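Local atomic coordinates of blood group a-and b-cleaving endo-beta-galactosidase (Streptococcus pneumoniae, PDB entry 2YGM), a protein that probably binds blood group A and B sugar chains through tandem carbohydrate-binding NPCBM-type modules of an endo-beta-galactosidase. Residues Y8-D13 against Q29-F34; Y73-Q78 against K144-K149. One frame throughout, in Å; residues are numbered along the deposited sequence.

Overall arrangement
Both contacts belong to the first of two beta-sandwich modules, and their centres lie about 15 Å apart. Contact 1 is a surface contact. It ties the loop between strands 4-8 and 16-17 to the end of strand 29-30 through polar side chains. Contact 2 is partly buried and joins neighbouring strands 69-74 and 145-151 of the five-stranded sheet, mainly by backbone hydrogen bonds. The two meet at Y73, whose ring packs against the loop of contact 1. Y73 OH lies 3.3 Å from L9 O, a probable hydrogen bond. L9 also packs on L148, linking the loop to the sandwich interior.

Contact 1: Y8-D13 against Q29-F34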
ATOM      1  N   TYR A   8       0.930   2.943   8.535  1.00 58.79           N
ATOM      2  CA  TYR A   8       1.143   1.945   9.574  1.00 58.45           C
ATOM      3  C   TYR A   8       2.545   2.080  10.162  1.00 58.08           C
ATOM      4  O   TYR A   8       3.500   2.393   9.445  1.00 58.05           O
ATOM      5  CB  TYR A   8       0.952   0.534   9.017  1.00 58.52           C
ATOM      6  CG  TYR A   8      -0.474   0.188   8.655  1.00 58.98           C
ATOM      7  CD1 TYR A   8      -1.438  -0.013   9.647  1.00 59.27           C
ATOM      8  CD2 TYR A   8      -0.858   0.041   7.321  1.00 58.99           C
ATOM      9  CE1 TYR A   8      -2.749  -0.342   9.319  1.00 59.12           C
ATOM     10  CE2 TYR A   8      -2.167  -0.288   6.983  1.00 58.95           C
ATOM     11  CZ  TYR A   8      -3.106  -0.478   7.987  1.00 59.30           C
ATOM     12  OH  TYR A   8      -4.403  -0.805   7.663  1.00 59.70           O
ATOM     13  N   LEU A   9       2.657   1.849  11.468  1.00 57.55           N
ATOM     14  CA  LEU A   9       3.943   1.925  12.162  1.00 57.06           C
ATOM     15  C   LEU A   9       4.891   0.807  11.736  1.00 56.68           C
ATOM     16  O   LEU A   9       6.111   0.986  11.735  1.00 56.58           O
ATOM     17  CB  LEU A   9       3.747   1.903  13.681  1.00 57.00           C
ATOM     18  CG  LEU A   9       3.169   3.149  14.357  1.00 56.81           C
ATOM     19  CD1 LEU A   9       3.000   2.887  15.839  1.00 56.75           C
ATOM     20  CD2 LEU A   9       4.047   4.374  14.134  1.00 56.25           C
ATOM     21  N   SER A  10       4.317  -0.338  11.374  1.00 56.32           N
ATOM     22  CA  SER A  10       5.082  -1.493  10.913  1.00 56.09           C
ATOM     23  C   SER A  10       5.698  -1.290   9.522  1.00 56.08           C
ATOM     24  O   SER A  10       6.555  -2.070   9.094  1.00 56.14           O
ATOM     25  CB  SER A  10       4.210  -2.750  10.937  1.00 56.08           C
ATOM     26  OG  SER A  10       2.964  -2.529  10.298  1.00 55.67           O
ATOM     27  N   ASP A  11       5.257  -0.242   8.828  1.00 55.91           N
ATOM     28  CA  ASP A  11       5.820   0.130   7.528  1.00 55.59           C
ATOM     29  C   ASP A  11       6.799   1.296   7.668  1.00 55.41           C
ATOM     30  O   ASP A  11       7.159   1.939   6.680  1.00 55.41           O
ATOM     31  CB  ASP A  11       4.702   0.465   6.529  1.00 55.47           C
ATOM     32  CG  ASP A  11       3.789  -0.722   6.246  1.00 55.42           C
ATOM     33  OD1 ASP A  11       4.150  -1.862   6.610  1.00 54.60           O
ATOM     34  OD2 ASP A  11       2.707  -0.515   5.658  1.00 55.89           O
ATOM     35  N   MET A  12       7.220   1.559   8.905  1.00 55.17           N
ATOM     36  CA  MET A  12       8.193   2.611   9.206  1.00 55.02           C
ATOM     37  C   MET A  12       9.414   2.059   9.941  1.00 54.83           C
ATOM     38  O   MET A  12       9.516   0.852  10.192  1.00 54.83           O
ATOM     39  CB  MET A  12       7.562   3.710  10.063  1.00 55.00           C
ATOM     40  CG  MET A  12       6.370   4.414   9.462  1.00 55.16           C
ATOM     41  SD  MET A  12       5.933   5.824  10.491  1.00 55.61           S
ATOM     42  CE  MET A  12       4.161   5.621  10.565  1.00 56.22           C
ATOM     43  N   ASP A  13      10.334   2.955  10.285  1.00 54.62           N
ATOM     44  CA  ASP A  13      11.485   2.605  11.102  1.00 54.46           C
ATOM     45  C   ASP A  13      11.390   3.275  12.462  1.00 54.29           C
ATOM     46  O   ASP A  13      11.214   4.494  12.555  1.00 54.31           O
ATOM     47  CB  ASP A  13      12.788   3.007  10.410  1.00 54.50           C
ATOM     48  CG  ASP A  13      13.091   2.156   9.192  1.00 54.76           C
ATOM     49  OD1 ASP A  13      13.176   0.914   9.329  1.00 54.63           O
ATOM     50  OD2 ASP A  13      13.249   2.735   8.097  1.00 55.10           O
ATOM     51  N   GLN A  29       8.758  -7.409  16.948  1.00 55.85           N
ATOM     52  CA  GLN A  29       8.213  -7.939  15.701  1.00 56.22           C
ATOM     53  C   GLN A  29       7.209  -7.015  15.013  1.00 56.28           C
ATOM     54  O   GLN A  29       6.244  -6.553  15.630  1.00 56.21           O
ATOM     55  CB  GLN A  29       7.607  -9.334  15.913  1.00 56.27           C
ATOM     56  CG  GLN A  29       8.631 -10.437  16.207  1.00 56.88           C
ATOM     57  CD  GLN A  29       9.719 -10.560  15.142  1.00 57.62           C
ATOM     58  OE1 GLN A  29       9.523 -10.202  13.977  1.00 58.04           O
ATOM     59  NE2 GLN A  29      10.874 -11.074  15.545  1.00 58.20           N
ATOM     60  N   LYS A  30       7.458  -6.754  13.732  1.00 56.36           N
ATOM     61  CA  LYS A  30       6.506  -6.061  12.867  1.00 56.46           C
ATOM     62  C   LYS A  30       5.488  -7.064  12.328  1.00 56.43           C
ATOM     63  O   LYS A  30       5.863  -8.137  11.843  1.00 56.36           O
ATOM     64  CB  LYS A  30       7.226  -5.376  11.701  1.00 56.39           C
ATOM     65  CG  LYS A  30       8.123  -4.214  12.103  1.00 56.91           C
ATOM     66  CD  LYS A  30       8.907  -3.673  10.914  1.00 57.04           C
ATOM     67  CE  LYS A  30       9.711  -2.441  11.306  1.00 57.77           C
ATOM     68  NZ  LYS A  30      10.519  -1.895  10.175  1.00 58.21           N
ATOM     69  N   ASP A  31       4.207  -6.714  12.435  1.00 56.38           N
ATOM     70  CA  ASP A  31       3.099  -7.505  11.876  1.00 56.40           C
ATOM     71  C   ASP A  31       3.053  -8.960  12.359  1.00 56.47           C
ATOM     72  O   ASP A  31       2.760  -9.869  11.576  1.00 56.61           O
ATOM     73  CB  ASP A  31       3.109  -7.445  10.338  1.00 56.32           C
ATOM     74  CG  ASP A  31       3.125  -6.023   9.806  1.00 56.18           C
ATOM     75  OD1 ASP A  31       2.455  -5.152  10.400  1.00 55.78           O
ATOM     76  OD2 ASP A  31       3.809  -5.778   8.787  1.00 55.86           O
ATOM     77  N   ALA A  32       3.339  -9.167  13.645  1.00 56.48           N
ATOM     78  CA  ALA A  32       3.313 -10.496  14.270  1.00 56.50           C
ATOM     79  C   ALA A  32       3.466 -10.393  15.791  1.00 56.53           C
ATOM     80  O   ALA A  32       4.031  -9.419  16.289  1.00 56.34           O
ATOM     81  CB  ALA A  32       4.416 -11.389  13.691  1.00 56.53           C
ATOM     82  N   PRO A  33       2.958 -11.398  16.535  1.00 56.67           N
ATOM     83  CA  PRO A  33       3.235 -11.496  17.972  1.00 56.88           C
ATOM     84  C   PRO A  33       4.728 -11.697  18.237  1.00 57.19           C
ATOM     85  O   PRO A  33       5.447 -12.210  17.370  1.00 57.22           O
ATOM     86  CB  PRO A  33       2.448 -12.738  18.402  1.00 56.90           C
ATOM     87  CG  PRO A  33       1.380 -12.889  17.374  1.00 56.79           C
ATOM     88  CD  PRO A  33       2.000 -12.428  16.092  1.00 56.63           C
ATOM     89  N   PHE A  34       5.185 -11.305  19.423  1.00 57.40           N
ATOM     90  CA  PHE A  34       6.617 -11.283  19.717  1.00 57.65           C
ATOM     91  C   PHE A  34       7.290 -12.653  19.618  1.00 57.96           C
ATOM     92  O   PHE A  34       8.296 -12.796  18.925  1.00 58.02           O
ATOM     93  CB  PHE A  34       6.899 -10.651  21.083  1.00 57.44           C
ATOM     94  CG  PHE A  34       8.359 -10.390  21.335  1.00 57.02           C
ATOM     95  CD1 PHE A  34       9.170 -11.371  21.903  1.00 56.54           C
ATOM     96  CD2 PHE A  34       8.928  -9.170  20.990  1.00 56.54           C
ATOM     97  CE1 PHE A  34      10.522 -11.135  22.132  1.00 56.35           C
ATOM     98  CE2 PHE A  34      10.280  -8.924  21.212  1.00 56.49           C
ATOM     99  CZ  PHE A  34      11.078  -9.912  21.784  1.00 56.17           C
TER
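Two polar side-chain bonds fasten the loop that follows strand 4-8 to the end of strand 29-30, at the surface of a beta-sandwich module. S10 and K30 mark the closest approach of the two backbones, with CA atoms 5.2 Å apart. S10 OG donates to D31 OD1 at 2.7 Å. The carboxylate is met on its syn side, 20° out of its plane. With chi1 of 49°, S10 OG sits between the backbone N and the carbonyl carbon of its own residue, and from there it faces D31.

K30 lies alongside the same loop. Its chain is extended beyond CG, and CD passes 3.4 Å from S10 O on the way to M12. There K30 NZ gives a hydrogen bond of 2.9 Å to M12 O, at a C=O...donor angle of 161°. D13 OD1 is a longer salt-bridge partner, 4.0 Å from K30 NZ. W14 adds a cation-pi contact to the lysine.

D31 is held by more than the serine. Its OD1 also accepts from the backbone N of G60, and its OD2 forms a salt bridge with K59. D11 OD1 comes within 4.5 Å of D31 OD2, but K59 bridges both acids, which probably offsets their like charges. The loop is therefore gripped at S10 and again at M12. Two bonds on D31 OD1 and a salt bridge on OD2 should limit rotation of the carboxylate that receives S10.

Contact 2: Y73-Q78 against K144-K149; sequences YDISGQ and KKISLK
Y73 and I146 form an antiparallel hydrogen-bonded pair, with Y73 N to I146 O at 2.8 Å and I146 N to Y73 O at 3.0 Å. This joins strands 69-74 and 145-151, neighbours in the five-stranded sheet of the beta-sandwich. D74 and K145 follow as a non-hydrogen-bonded pair. Where strand 69-74 ends, I75 N still reaches K144 O at 2.7 Å.

Y73 and I146 point to the same face of the sheet. Y73 CB packs on I146 CG2 at 3.7 Å. The ring of Y73 goes on to L9 and W14, while I146 meets L168 of strand 161-171, so this face looks into the sandwich. I75 brings CG1 over the K144 carbonyl, 3.5 Å from K144 O. A chi1 of 54° turns CG1 back towards the neighbouring strand, where it covers the carbonyl's flat side.

D74 and K145 lie on the opposite face, and both are exposed. S76 OG rests against K144 CB and CG. An Asx turn shapes the strand exit: S76 N donates to D74 OD1 at 3.1 Å, meeting the carboxylate from its anti side, 30° out of its plane.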
ATOM      1  N   TYR A  73       9.086   6.383  17.677  1.00 49.40           N
ATOM      2  CA  TYR A  73       9.126   6.796  16.279  1.00 49.78           C
ATOM      3  C   TYR A  73       9.397   8.287  16.141  1.00 50.07           C
ATOM      4  O   TYR A  73       8.799   9.106  16.839  1.00 50.13           O
ATOM      5  CB  TYR A  73       7.818   6.443  15.575  1.00 49.68           C
ATOM      6  CG  TYR A  73       7.601   4.961  15.400  1.00 49.74           C
ATOM      7  CD1 TYR A  73       8.076   4.300  14.268  1.00 49.36           C
ATOM      8  CD2 TYR A  73       6.918   4.217  16.363  1.00 49.22           C
ATOM      9  CE1 TYR A  73       7.878   2.935  14.097  1.00 49.01           C
ATOM     10  CE2 TYR A  73       6.716   2.852  16.200  1.00 48.95           C
ATOM     11  CZ  TYR A  73       7.199   2.218  15.065  1.00 48.80           C
ATOM     12  OH  TYR A  73       7.006   0.866  14.894  1.00 49.12           O
ATOM     13  N   ASP A  74      10.316   8.623  15.242  1.00 50.49           N
ATOM     14  CA  ASP A  74      10.580  10.009  14.886  1.00 50.88           C
ATOM     15  C   ASP A  74       9.557  10.463  13.850  1.00 50.97           C
ATOM     16  O   ASP A  74       9.495   9.913  12.745  1.00 51.01           O
ATOM     17  CB  ASP A  74      12.000  10.158  14.335  1.00 50.92           C
ATOM     18  CG  ASP A  74      12.390  11.607  14.106  1.00 51.33           C
ATOM     19  OD1 ASP A  74      11.634  12.343  13.432  1.00 51.14           O
ATOM     20  OD2 ASP A  74      13.470  12.007  14.597  1.00 52.16           O
ATOM     21  N   ILE A  75       8.763  11.468  14.211  1.00 51.11           N
ATOM     22  CA  ILE A  75       7.703  11.975  13.336  1.00 51.34           C
ATOM     23  C   ILE A  75       7.797  13.489  13.079  1.00 51.52           C
ATOM     24  O   ILE A  75       6.802  14.127  12.716  1.00 51.64           O
ATOM     25  CB  ILE A  75       6.279  11.563  13.848  1.00 51.43           C
ATOM     26  CG1 ILE A  75       6.059  11.972  15.305  1.00 51.15           C
ATOM     27  CG2 ILE A  75       6.051  10.065  13.697  1.00 51.56           C
ATOM     28  CD1 ILE A  75       5.056  13.072  15.468  1.00 51.40           C
ATOM     29  N   SER A  76       9.000  14.041  13.257  1.00 51.71           N
ATOM     30  CA  SER A  76       9.301  15.460  12.998  1.00 51.86           C
ATOM     31  C   SER A  76       8.759  15.952  11.660  1.00 51.97           C
ATOM     32  O   SER A  76       8.991  15.328  10.621  1.00 52.24           O
ATOM     33  CB  SER A  76      10.816  15.708  13.033  1.00 51.81           C
ATOM     34  OG  SER A  76      11.329  15.677  14.352  1.00 51.87           O
ATOM     35  N   GLY A  77       8.030  17.065  11.701  1.00 52.02           N
ATOM     36  CA  GLY A  77       7.531  17.742  10.500  1.00 51.91           C
ATOM     37  C   GLY A  77       6.772  16.901   9.482  1.00 51.91           C
ATOM     38  O   GLY A  77       6.792  17.207   8.288  1.00 52.04           O
ATOM     39  N   GLN A  78       6.095  15.851   9.943  1.00 51.65           N
ATOM     40  CA  GLN A  78       5.295  15.010   9.045  1.00 51.44           C
ATOM     41  C   GLN A  78       3.801  15.366   9.073  1.00 51.07           C
ATOM     42  O   GLN A  78       3.012  14.819   8.298  1.00 51.20           O
ATOM     43  CB  GLN A  78       5.514  13.522   9.336  1.00 51.45           C
ATOM     44  CG  GLN A  78       6.948  13.053   9.120  1.00 52.14           C
ATOM     45  CD  GLN A  78       7.040  11.595   8.713  1.00 52.99           C
ATOM     46  OE1 GLN A  78       6.058  10.997   8.270  1.00 53.78           O
ATOM     47  NE2 GLN A  78       8.227  11.015   8.855  1.00 53.18           N
ATOM     48  N   LYS A 144       7.270  15.756  17.609  1.00 48.12           N
ATOM     49  CA  LYS A 144       8.512  15.234  17.051  1.00 47.86           C
ATOM     50  C   LYS A 144       8.703  13.737  17.284  1.00 47.55           C
ATOM     51  O   LYS A 144       9.187  13.021  16.400  1.00 47.59           O
ATOM     52  CB  LYS A 144       9.704  16.011  17.614  1.00 48.02           C
ATOM     53  CG  LYS A 144       9.743  17.466  17.177  1.00 48.66           C
ATOM     54  CD  LYS A 144      10.435  18.349  18.208  1.00 49.47           C
ATOM     55  CE  LYS A 144      10.363  19.824  17.814  1.00 49.80           C
ATOM     56  NZ  LYS A 144       8.955  20.299  17.671  1.00 50.14           N
ATOM     57  N   LYS A 145       8.311  13.268  18.468  1.00 47.00           N
ATOM     58  CA  LYS A 145       8.590  11.897  18.884  1.00 46.37           C
ATOM     59  C   LYS A 145       7.384  11.253  19.563  1.00 45.89           C
ATOM     60  O   LYS A 145       6.827  11.805  20.511  1.00 45.84           O
ATOM     61  CB  LYS A 145       9.802  11.885  19.823  1.00 46.46           C
ATOM     62  CG  LYS A 145      10.433  10.524  20.053  1.00 46.49           C
ATOM     63  CD  LYS A 145      11.417  10.599  21.203  1.00 47.09           C
ATOM     64  CE  LYS A 145      12.032   9.250  21.507  1.00 47.11           C
ATOM     65  NZ  LYS A 145      12.724   9.256  22.826  1.00 47.46           N
ATOM     66  N   ILE A 146       6.989  10.085  19.068  1.00 45.30           N
ATOM     67  CA  ILE A 146       5.906   9.316  19.673  1.00 44.70           C
ATOM     68  C   ILE A 146       6.461   8.018  20.264  1.00 44.26           C
ATOM     69  O   ILE A 146       7.328   7.380  19.666  1.00 44.19           O
ATOM     70  CB  ILE A 146       4.736   9.055  18.670  1.00 44.69           C
ATOM     71  CG1 ILE A 146       3.539   8.394  19.377  1.00 44.21           C
ATOM     72  CG2 ILE A 146       5.213   8.243  17.457  1.00 44.69           C
ATOM     73  CD1 ILE A 146       2.221   8.490  18.620  1.00 44.01           C
ATOM     74  N   SER A 147       5.972   7.650  21.447  1.00 43.75           N
ATOM     75  CA  SER A 147       6.474   6.477  22.158  1.00 43.34           C
ATOM     76  C   SER A 147       5.365   5.549  22.648  1.00 43.09           C
ATOM     77  O   SER A 147       4.463   5.964  23.381  1.00 43.01           O
ATOM     78  CB  SER A 147       7.379   6.895  23.324  1.00 43.35           C
ATOM     79  OG  SER A 147       8.604   7.432  22.850  1.00 43.32           O
ATOM     80  N   LEU A 148       5.453   4.291  22.226  1.00 42.77           N
ATOM     81  CA  LEU A 148       4.547   3.238  22.665  1.00 42.43           C
ATOM     82  C   LEU A 148       5.183   2.514  23.844  1.00 42.25           C
ATOM     83  O   LEU A 148       6.262   1.931  23.717  1.00 42.49           O
ATOM     84  CB  LEU A 148       4.252   2.264  21.515  1.00 42.42           C
ATOM     85  CG  LEU A 148       3.235   2.665  20.431  1.00 42.11           C
ATOM     86  CD1 LEU A 148       3.583   3.971  19.737  1.00 41.68           C
ATOM     87  CD2 LEU A 148       3.112   1.563  19.404  1.00 42.21           C
ATOM     88  N   LYS A 149       4.512   2.562  24.992  1.00 41.89           N
ATOM     89  CA  LYS A 149       5.070   2.064  26.246  1.00 41.44           C
ATOM     90  C   LYS A 149       4.185   1.002  26.884  1.00 41.35           C
ATOM     91  O   LYS A 149       2.987   1.218  27.084  1.00 41.36           O
ATOM     92  CB  LYS A 149       5.273   3.218  27.232  1.00 41.40           C
ATOM     93  CG  LYS A 149       6.168   4.351  26.723  1.00 41.21           C
ATOM     94  CD  LYS A 149       6.039   5.606  27.583  1.00 40.63           C
ATOM     95  CE  LYS A 149       6.801   5.477  28.895  1.00 40.82           C
ATOM     96  NZ  LYS A 149       6.587   6.651  29.792  1.00 41.06           N
TER